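Local structure of probable 2-phosphosulfolactate phosphatase (Clostridium acetobutylicum, 1VR0) at residues 41-52 against 94-102; 73-84 against 104-115. The protein probably hydrolyses (2R)-O-phospho-3-sulfolactate to (2R)-3-sulfolactate and phosphate, using magnesium as cofactor. One frame throughout, in Å; residues are numbered along the deposited sequence.

Contact 1 (41-52 against 94-102); sequences RATSVITTALNN and SNSPMEYTE. With 3SL ((2R)-3-sulfolactic acid), chain E.
Val45, on the helix 42-51, packs into a pocket formed by Asn95, Pro97 and Tyr100 of the segment 94-102. This is a helix-against-loop packing, the loop carrying a short 3-10 turn, in which Arg41 at the N-terminal end of the helix and Asn95 of the loop form part of the sulfonate-binding site. Apolar contacts fill the middle. The two methyls of Val45 divide the work: CG1, anti to the backbone N (chi1 162°), lies over one face of the Tyr100 ring in a CH-pi contact, 4.1 Å from the ring centroid, whereas CG2 turns to the Asn95 carbonyl and to Pro97, coming within 3.9 Å of Pro97 CD. Farther along, Thr48 crosses Pro97 at about a right angle, and Ala49 CB meets Tyr100 CB.

Polar contacts at the helix start centre on the ligand. Arg41, the N-cap residue, donates from NE to O2S of the sulfonate (3.0 Å) and from NH1 to O3S, which Asn95 ND2 also reaches at 3.0 Å. Arg41 and Asn95 thus share O3S; their side chains run antiparallel past one another, with the guanidinium and amide planes 81° apart. Asn95 O lies over one face of the guanidinium without accepting a bond from it. Asp225 forms a salt bridge with Arg41 NH2 and also bonds Ser96 OG, so its carboxylate is bonded to both segments. Ser96 OG in turn accepts from Met98 N in an ST turn.

At the far end of the helix the loop is fastened by a single side-chain hydrogen bond: Asn52 ND2 donates to Tyr100 O at 2.8 Å, nearly straight at 163°, with the acceptor in the plane of the Asn52 amide.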
# COMPACT_ATOMS: atom_id res chain seq x y z
N ARG A 41 -7.37 -8.48 -15.82
CA ARG A 41 -7.45 -9.89 -16.26
C ARG A 41 -6.14 -10.49 -16.75
O ARG A 41 -6.11 -11.70 -17.00
CB ARG A 41 -8.47 -10.04 -17.39
CG ARG A 41 -9.92 -9.73 -17.02
CD ARG A 41 -10.79 -9.55 -18.26
NE ARG A 41 -10.47 -8.32 -18.99
CZ ARG A 41 -10.87 -8.04 -20.23
NH1 ARG A 41 -10.53 -6.90 -20.80
NH2 ARG A 41 -11.62 -8.89 -20.92
N ALA A 42 -5.07 -9.71 -16.87
CA ALA A 42 -3.83 -10.17 -17.55
C ALA A 42 -3.23 -11.49 -17.04
O ALA A 42 -2.90 -12.34 -17.84
CB ALA A 42 -2.75 -9.10 -17.57
N THR A 43 -3.08 -11.66 -15.73
CA THR A 43 -2.48 -12.88 -15.24
C THR A 43 -3.46 -14.03 -15.25
O THR A 43 -3.03 -15.18 -15.23
CB THR A 43 -1.86 -12.75 -13.85
OG1 THR A 43 -2.81 -12.25 -12.92
CG2 THR A 43 -0.68 -11.84 -13.93
N SER A 44 -4.76 -13.74 -15.28
CA SER A 44 -5.76 -14.77 -15.49
C SER A 44 -5.72 -15.26 -16.94
O SER A 44 -5.91 -16.45 -17.19
CB SER A 44 -7.16 -14.27 -15.13
OG SER A 44 -7.18 -14.00 -13.74
N VAL A 45 -5.45 -14.33 -17.86
CA VAL A 45 -5.27 -14.69 -19.26
C VAL A 45 -3.99 -15.54 -19.43
O VAL A 45 -4.03 -16.65 -19.95
CB VAL A 45 -5.19 -13.44 -20.16
CG1 VAL A 45 -4.57 -13.80 -21.46
CG2 VAL A 45 -6.58 -12.82 -20.38
N ILE A 46 -2.87 -15.04 -18.98
CA ILE A 46 -1.63 -15.77 -19.14
C ILE A 46 -1.75 -17.21 -18.59
O ILE A 46 -1.37 -18.17 -19.26
CB ILE A 46 -0.47 -15.04 -18.48
CG1 ILE A 46 -0.17 -13.77 -19.27
CG2 ILE A 46 0.77 -15.93 -18.43
CD1 ILE A 46 0.36 -12.66 -18.42
N THR A 47 -2.28 -17.32 -17.38
CA THR A 47 -2.46 -18.58 -16.71
C THR A 47 -3.34 -19.54 -17.53
O THR A 47 -3.03 -20.71 -17.69
CB THR A 47 -3.09 -18.35 -15.32
OG1 THR A 47 -2.18 -17.61 -14.51
CG2 THR A 47 -3.39 -19.68 -14.63
N THR A 48 -4.46 -19.02 -18.03
CA THR A 48 -5.40 -19.81 -18.78
C THR A 48 -4.78 -20.27 -20.13
O THR A 48 -4.83 -21.46 -20.50
CB THR A 48 -6.70 -19.01 -18.99
OG1 THR A 48 -7.30 -18.76 -17.72
CG2 THR A 48 -7.69 -19.76 -19.88
N ALA A 49 -4.18 -19.34 -20.84
CA ALA A 49 -3.64 -19.61 -22.13
C ALA A 49 -2.60 -20.72 -22.08
O ALA A 49 -2.65 -21.67 -22.87
CB ALA A 49 -3.04 -18.35 -22.69
N LEU A 50 -1.66 -20.59 -21.13
CA LEU A 50 -0.60 -21.56 -20.96
C LEU A 50 -1.10 -22.94 -20.52
O LEU A 50 -0.63 -23.95 -21.03
CB LEU A 50 0.46 -21.02 -19.99
CG LEU A 50 1.37 -20.06 -20.76
CD1 LEU A 50 1.95 -19.04 -19.90
CD2 LEU A 50 2.46 -20.84 -21.47
N ASN A 51 -2.09 -22.94 -19.65
CA ASN A 51 -2.79 -24.14 -19.27
C ASN A 51 -3.50 -24.82 -20.45
O ASN A 51 -3.68 -26.01 -20.43
CB ASN A 51 -3.84 -23.80 -18.21
CG ASN A 51 -4.45 -25.03 -17.58
OD1 ASN A 51 -3.74 -25.86 -17.01
ND2 ASN A 51 -5.76 -25.17 -17.70
N ASN A 52 -3.92 -24.04 -21.44
CA ASN A 52 -4.56 -24.60 -22.64
C ASN A 52 -3.59 -24.91 -23.78
O ASN A 52 -4.01 -25.06 -24.92
CB ASN A 52 -5.63 -23.64 -23.15
CG ASN A 52 -6.81 -23.53 -22.22
OD1 ASN A 52 -7.00 -24.35 -21.34
ND2 ASN A 52 -7.62 -22.49 -22.43
N SER A 94 -8.52 -10.17 -27.46
CA SER A 94 -8.65 -9.11 -26.49
C SER A 94 -8.01 -9.64 -25.23
O SER A 94 -7.03 -10.38 -25.34
CB SER A 94 -10.13 -8.77 -26.37
OG SER A 94 -10.46 -8.31 -25.11
N ASN A 95 -8.50 -9.25 -24.05
CA ASN A 95 -7.91 -9.70 -22.79
C ASN A 95 -8.89 -10.51 -21.92
O ASN A 95 -8.80 -10.54 -20.70
CB ASN A 95 -7.29 -8.52 -22.02
CG ASN A 95 -6.17 -8.96 -21.14
OD1 ASN A 95 -5.29 -9.67 -21.60
ND2 ASN A 95 -6.20 -8.61 -19.87
N SER A 96 -9.81 -11.19 -22.59
CA SER A 96 -10.73 -12.11 -21.93
C SER A 96 -10.11 -13.48 -21.91
O SER A 96 -9.77 -13.99 -22.95
CB SER A 96 -12.03 -12.21 -22.70
OG SER A 96 -12.74 -13.31 -22.21
N PRO A 97 -9.97 -14.09 -20.73
CA PRO A 97 -9.46 -15.46 -20.68
C PRO A 97 -10.24 -16.49 -21.51
O PRO A 97 -9.61 -17.43 -22.00
CB PRO A 97 -9.52 -15.82 -19.19
CG PRO A 97 -9.51 -14.58 -18.50
CD PRO A 97 -10.23 -13.57 -19.39
N MSE A 98 -11.55 -16.31 -21.71
CA MSE A 98 -12.35 -17.29 -22.48
C MSE A 98 -12.00 -17.43 -23.92
O MSE A 98 -12.30 -18.45 -24.51
CB MSE A 98 -13.85 -17.01 -22.45
CG MSE A 98 -14.52 -17.79 -21.35
SE MSE A 98 -14.11 -16.86 -19.68
CE MSE A 98 -15.72 -15.54 -19.86
N GLU A 99 -11.43 -16.39 -24.51
CA GLU A 99 -11.13 -16.45 -25.92
C GLU A 99 -9.82 -17.20 -26.22
O GLU A 99 -9.58 -17.55 -27.38
CB GLU A 99 -11.25 -15.07 -26.58
CG GLU A 99 -10.23 -14.00 -26.26
CD GLU A 99 -10.77 -12.58 -26.54
OE1 GLU A 99 -11.33 -12.30 -27.62
OE2 GLU A 99 -10.64 -11.71 -25.64
N TYR A 100 -9.06 -17.54 -25.18
CA TYR A 100 -7.81 -18.29 -25.31
C TYR A 100 -8.03 -19.76 -25.05
O TYR A 100 -7.38 -20.37 -24.19
CB TYR A 100 -6.72 -17.72 -24.40
CG TYR A 100 -6.42 -16.29 -24.73
CD1 TYR A 100 -5.46 -15.98 -25.69
CD2 TYR A 100 -7.12 -15.23 -24.13
CE1 TYR A 100 -5.17 -14.66 -26.03
CE2 TYR A 100 -6.85 -13.91 -24.47
CZ TYR A 100 -5.87 -13.63 -25.42
OH TYR A 100 -5.58 -12.35 -25.82
N THR A 101 -8.94 -20.33 -25.83
CA THR A 101 -9.23 -21.76 -25.81
C THR A 101 -8.07 -22.55 -26.40
O THR A 101 -7.27 -22.01 -27.17
CB THR A 101 -10.50 -22.12 -26.64
OG1 THR A 101 -10.26 -21.90 -28.05
CG2 THR A 101 -11.67 -21.34 -26.20
N GLU A 102 -8.02 -23.84 -26.08
CA GLU A 102 -6.97 -24.74 -26.58
C GLU A 102 -6.90 -24.77 -28.12
O GLU A 102 -5.83 -24.81 -28.72
CB GLU A 102 -7.17 -26.16 -26.02
CG GLU A 102 -5.96 -27.09 -26.26
CD GLU A 102 -6.30 -28.55 -26.12
OE1 GLU A 102 -7.13 -28.82 -25.24
OE2 GLU A 102 -5.74 -29.40 -26.86
O11 3SL E . -8.51 -0.89 -17.49
C1 3SL E . -9.04 -1.98 -17.76
O12 3SL E . -10.28 -2.20 -17.78
C2 3SL E . -8.12 -3.09 -18.09
O2 3SL E . -7.02 -3.00 -17.19
C3 3SL E . -8.90 -4.39 -17.97
S 3SL E . -7.90 -5.72 -18.07
O3S 3SL E . -7.97 -6.29 -19.43
O1S 3SL E . -6.53 -5.51 -17.50
O2S 3SL E . -8.53 -6.79 -17.28

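Contact 2 (73-84 against 104-115); sequences YGKDAILGGERK and VVKGKTLIMTTT. With 3SL ((2R)-3-sulfolactic acid), chain E.
Ile78 and Leu110, neighbours on adjacent parallel strands, form the apolar centre on one face of the sheet, where Ile78 CG1 lies 3.8 Å from Leu110 CD1. The chi1 of Ile78 (55°) sets CG1 between its backbone N and carbonyl carbon and brings that branch over the neighbouring strand; CD1 beyond it approaches Val105 CG1. On the reverse face Leu79 CD2 packs against Ile111 CB, and Tyr73 closes the row: Thr109 CG2 sits over one face of its ring in a CH-pi contact, while Ile111 CD1 touches the ring at CD2.

Between these faces the backbones of 77-81 and 109-113 form a parallel ladder. Thr109 N donates to Asp76 O; Ile78 then bonds Thr109 O through its N and Ile111 N through its O. Gly80 N reaches Ile111 O (3.0 Å), but Gly80 O accepts only weakly from Thr113 N (3.5 Å). The ladder resumes with Glu82 N to Thr113 O (3.2 Å).

Beyond that bond the contact turns polar. Arg83 grips Thr113 OG1 end-on with NH1 and NH2 (2.9 Å from NH2), the hydroxyl lying in the guanidinium plane. Glu82 folds back through chi1 51° and chi2 74°, and its carboxylate is held at both oxygens by Thr115: OG1 donates to the syn lone pair of OE1 (2.7 Å), and the backbone N meets OE2 from above the carboxylate plane (2.8 Å). Gly85 N adds a second donor to OE1. Glu82 and Thr115 both line the sulfolactate pocket.

The two strands belong to a beta-alpha-beta unit with helix 102-105. Strand 109-113 is central, between 77-81 and 56-59; helix 63-73 covers the Leu79 and Ile111 face, and helix 42-51 packs on Leu110 and Met112.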
# COMPACT_ATOMS: atom_id res chain seq x y z
N TYR A 73 8.50 -14.11 -34.40
CA TYR A 73 7.99 -15.44 -34.11
C TYR A 73 7.17 -16.05 -35.25
O TYR A 73 6.66 -17.13 -35.09
CB TYR A 73 7.21 -15.46 -32.80
CG TYR A 73 8.06 -15.21 -31.58
CD1 TYR A 73 8.74 -16.25 -30.94
CD2 TYR A 73 8.20 -13.92 -31.05
CE1 TYR A 73 9.54 -16.02 -29.81
CE2 TYR A 73 8.99 -13.66 -29.94
CZ TYR A 73 9.66 -14.72 -29.31
OH TYR A 73 10.43 -14.46 -28.18
N GLY A 74 7.02 -15.38 -36.39
CA GLY A 74 6.45 -16.03 -37.60
C GLY A 74 4.98 -16.42 -37.54
O GLY A 74 4.22 -15.84 -36.80
N LYS A 75 4.61 -17.43 -38.33
CA LYS A 75 3.22 -17.95 -38.51
C LYS A 75 2.47 -18.28 -37.22
O LYS A 75 1.24 -18.16 -37.15
CB LYS A 75 3.26 -19.25 -39.34
CG LYS A 75 2.85 -19.11 -40.81
CD LYS A 75 3.40 -20.24 -41.72
CE LYS A 75 3.61 -19.73 -43.17
NZ LYS A 75 4.38 -20.71 -44.00
N ASP A 76 3.21 -18.71 -36.21
CA ASP A 76 2.64 -19.21 -34.95
C ASP A 76 2.34 -18.16 -33.90
O ASP A 76 1.95 -18.51 -32.78
CB ASP A 76 3.59 -20.24 -34.31
CG ASP A 76 3.67 -21.53 -35.08
OD1 ASP A 76 2.58 -22.08 -35.41
OD2 ASP A 76 4.82 -21.95 -35.37
N ALA A 77 2.57 -16.89 -34.25
CA ALA A 77 2.39 -15.77 -33.33
C ALA A 77 0.97 -15.27 -33.40
O ALA A 77 0.42 -15.22 -34.47
CB ALA A 77 3.33 -14.64 -33.70
N ILE A 78 0.40 -14.92 -32.26
CA ILE A 78 -0.88 -14.22 -32.20
C ILE A 78 -0.78 -12.98 -31.30
O ILE A 78 0.07 -12.92 -30.40
CB ILE A 78 -2.01 -15.15 -31.70
CG1 ILE A 78 -1.66 -15.77 -30.34
CG2 ILE A 78 -2.28 -16.27 -32.71
CD1 ILE A 78 -2.78 -16.65 -29.78
N LEU A 79 -1.64 -12.00 -31.56
CA LEU A 79 -1.64 -10.71 -30.84
C LEU A 79 -2.85 -10.58 -29.91
O LEU A 79 -3.99 -10.59 -30.37
CB LEU A 79 -1.67 -9.55 -31.84
CG LEU A 79 -0.38 -9.23 -32.58
CD1 LEU A 79 -0.65 -8.30 -33.72
CD2 LEU A 79 0.64 -8.60 -31.64
N GLY A 80 -2.60 -10.42 -28.63
CA GLY A 80 -3.67 -10.16 -27.66
C GLY A 80 -3.33 -9.12 -26.59
O GLY A 80 -2.23 -8.59 -26.57
N GLY A 81 -4.29 -8.86 -25.71
CA GLY A 81 -4.18 -7.84 -24.65
C GLY A 81 -5.25 -6.78 -24.75
O GLY A 81 -6.32 -7.00 -25.31
N GLU A 82 -4.97 -5.60 -24.22
CA GLU A 82 -5.95 -4.49 -24.24
C GLU A 82 -5.37 -3.13 -23.94
O GLU A 82 -4.30 -3.00 -23.33
CB GLU A 82 -7.07 -4.74 -23.23
CG GLU A 82 -6.59 -5.09 -21.82
CD GLU A 82 -6.01 -3.89 -21.00
OE1 GLU A 82 -6.34 -2.72 -21.25
OE2 GLU A 82 -5.24 -4.13 -20.06
N ARG A 83 -6.12 -2.12 -24.35
CA ARG A 83 -6.00 -0.77 -23.80
C ARG A 83 -7.38 -0.31 -23.30
O ARG A 83 -8.39 -0.43 -24.00
CB ARG A 83 -5.44 0.18 -24.85
CG ARG A 83 -3.98 -0.04 -25.17
CD ARG A 83 -3.07 0.13 -23.95
NE ARG A 83 -1.66 0.06 -24.34
CZ ARG A 83 -0.83 -0.96 -24.10
NH1 ARG A 83 -1.23 -2.06 -23.45
NH2 ARG A 83 0.43 -0.86 -24.52
N LYS A 84 -7.40 0.18 -22.07
CA LYS A 84 -8.64 0.59 -21.39
C LYS A 84 -9.64 -0.59 -21.34
O LYS A 84 -10.86 -0.39 -21.37
CB LYS A 84 -9.27 1.80 -22.10
CG LYS A 84 -8.44 3.10 -22.06
CD LYS A 84 -9.13 4.23 -22.86
CE LYS A 84 -8.89 5.63 -22.26
NZ LYS A 84 -9.85 6.70 -22.81
N VAL A 104 -7.59 -22.39 -30.12
CA VAL A 104 -7.07 -21.11 -30.57
C VAL A 104 -5.57 -20.93 -30.24
O VAL A 104 -4.81 -20.35 -31.03
CB VAL A 104 -7.93 -19.99 -29.92
CG1 VAL A 104 -7.23 -18.63 -29.93
CG2 VAL A 104 -9.29 -19.92 -30.60
N VAL A 105 -5.14 -21.42 -29.08
CA VAL A 105 -3.80 -21.15 -28.60
C VAL A 105 -2.80 -22.28 -28.64
O VAL A 105 -1.63 -22.04 -28.43
CB VAL A 105 -3.79 -20.63 -27.13
CG1 VAL A 105 -4.58 -19.39 -27.03
CG2 VAL A 105 -4.28 -21.68 -26.14
N LYS A 106 -3.23 -23.51 -28.88
CA LYS A 106 -2.30 -24.62 -28.68
C LYS A 106 -1.09 -24.48 -29.61
O LYS A 106 -1.21 -24.38 -30.82
CB LYS A 106 -2.96 -25.98 -28.83
CG LYS A 106 -2.19 -27.12 -28.12
CD LYS A 106 -2.44 -28.44 -28.82
CE LYS A 106 -2.00 -29.65 -27.98
NZ LYS A 106 -2.33 -30.95 -28.69
N GLY A 107 0.09 -24.42 -29.01
CA GLY A 107 1.33 -24.39 -29.79
C GLY A 107 1.70 -23.01 -30.29
O GLY A 107 2.80 -22.82 -30.81
N LYS A 108 0.82 -22.04 -30.08
CA LYS A 108 1.05 -20.70 -30.57
C LYS A 108 1.87 -19.84 -29.60
O LYS A 108 2.11 -20.23 -28.45
CB LYS A 108 -0.29 -20.08 -30.98
CG LYS A 108 -0.73 -20.73 -32.30
CD LYS A 108 -2.09 -20.33 -32.76
CE LYS A 108 -2.35 -20.80 -34.20
NZ LYS A 108 -1.66 -19.93 -35.18
N THR A 109 2.37 -18.73 -30.12
CA THR A 109 3.14 -17.75 -29.35
C THR A 109 2.30 -16.48 -29.18
O THR A 109 1.99 -15.80 -30.13
CB THR A 109 4.46 -17.40 -30.08
OG1 THR A 109 5.39 -18.47 -29.94
CG2 THR A 109 5.08 -16.13 -29.52
N LEU A 110 1.94 -16.17 -27.94
CA LEU A 110 1.05 -15.06 -27.65
C LEU A 110 1.84 -13.81 -27.30
O LEU A 110 2.46 -13.72 -26.24
CB LEU A 110 0.14 -15.47 -26.50
CG LEU A 110 -0.82 -14.46 -25.93
CD1 LEU A 110 -1.70 -13.84 -27.01
CD2 LEU A 110 -1.63 -15.18 -24.93
N ILE A 111 1.84 -12.84 -28.22
CA ILE A 111 2.42 -11.55 -27.96
C ILE A 111 1.32 -10.71 -27.29
O ILE A 111 0.25 -10.51 -27.85
CB ILE A 111 2.85 -10.83 -29.25
CG1 ILE A 111 3.68 -11.73 -30.19
CG2 ILE A 111 3.62 -9.58 -28.94
CD1 ILE A 111 4.87 -12.43 -29.57
N MSE A 112 1.57 -10.23 -26.08
CA MSE A 112 0.61 -9.34 -25.46
C MSE A 112 1.15 -8.13 -24.75
O MSE A 112 2.27 -8.11 -24.24
CB MSE A 112 -0.31 -10.09 -24.49
CG MSE A 112 0.31 -11.08 -23.56
SE MSE A 112 -0.98 -11.75 -22.14
CE MSE A 112 -2.83 -11.41 -23.10
N THR A 113 0.31 -7.10 -24.75
CA THR A 113 0.57 -5.88 -24.05
C THR A 113 -0.73 -5.48 -23.39
O THR A 113 -1.80 -5.53 -24.01
CB THR A 113 1.10 -4.80 -25.00
OG1 THR A 113 1.35 -3.61 -24.25
CG2 THR A 113 0.14 -4.48 -26.14
N THR A 114 -0.66 -5.12 -22.11
CA THR A 114 -1.83 -4.72 -21.34
C THR A 114 -1.58 -3.47 -20.51
O THR A 114 -0.45 -2.98 -20.41
CB THR A 114 -2.37 -5.86 -20.40
OG1 THR A 114 -1.49 -6.09 -19.30
CG2 THR A 114 -2.58 -7.15 -21.13
N THR A 115 -2.67 -2.95 -19.95
CA THR A 115 -2.67 -1.70 -19.22
C THR A 115 -1.79 -1.78 -17.93
O THR A 115 -0.98 -0.91 -17.71
CB THR A 115 -4.15 -1.24 -18.92
OG1 THR A 115 -4.83 -0.84 -20.13
CG2 THR A 115 -4.17 -0.08 -17.92
O11 3SL E . -8.51 -0.89 -17.49
C1 3SL E . -9.04 -1.98 -17.76
O12 3SL E . -10.28 -2.20 -17.78
C2 3SL E . -8.12 -3.09 -18.09
O2 3SL E . -7.02 -3.00 -17.19
C3 3SL E . -8.90 -4.39 -17.97
S 3SL E . -7.90 -5.72 -18.07
O3S 3SL E . -7.97 -6.29 -19.43
O1S 3SL E . -6.53 -5.51 -17.50
O2S 3SL E . -8.53 -6.79 -17.28

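Overall arrangement
After strands 13-18 and 33-37 the chain enters helix 42-51, passes through strand 56-59 and helix 63-73 to strand 77-81, then follows the loop at 94-102 into helix 102-105 and strand 109-113. Contact 1 closes the loop from helix 42-51 to 94-102; contact 2 closes the shorter one between the two strands. Because the segments alternate along the chain, the two closures cross. Contact 1 ties the helix to the loop, contact 2 builds the edge of the three-stranded parallel sheet, and they meet where Met112 CE packs against Val45 CG1 and Asn95 OD1. Both contacts touch the bound sulfolactate.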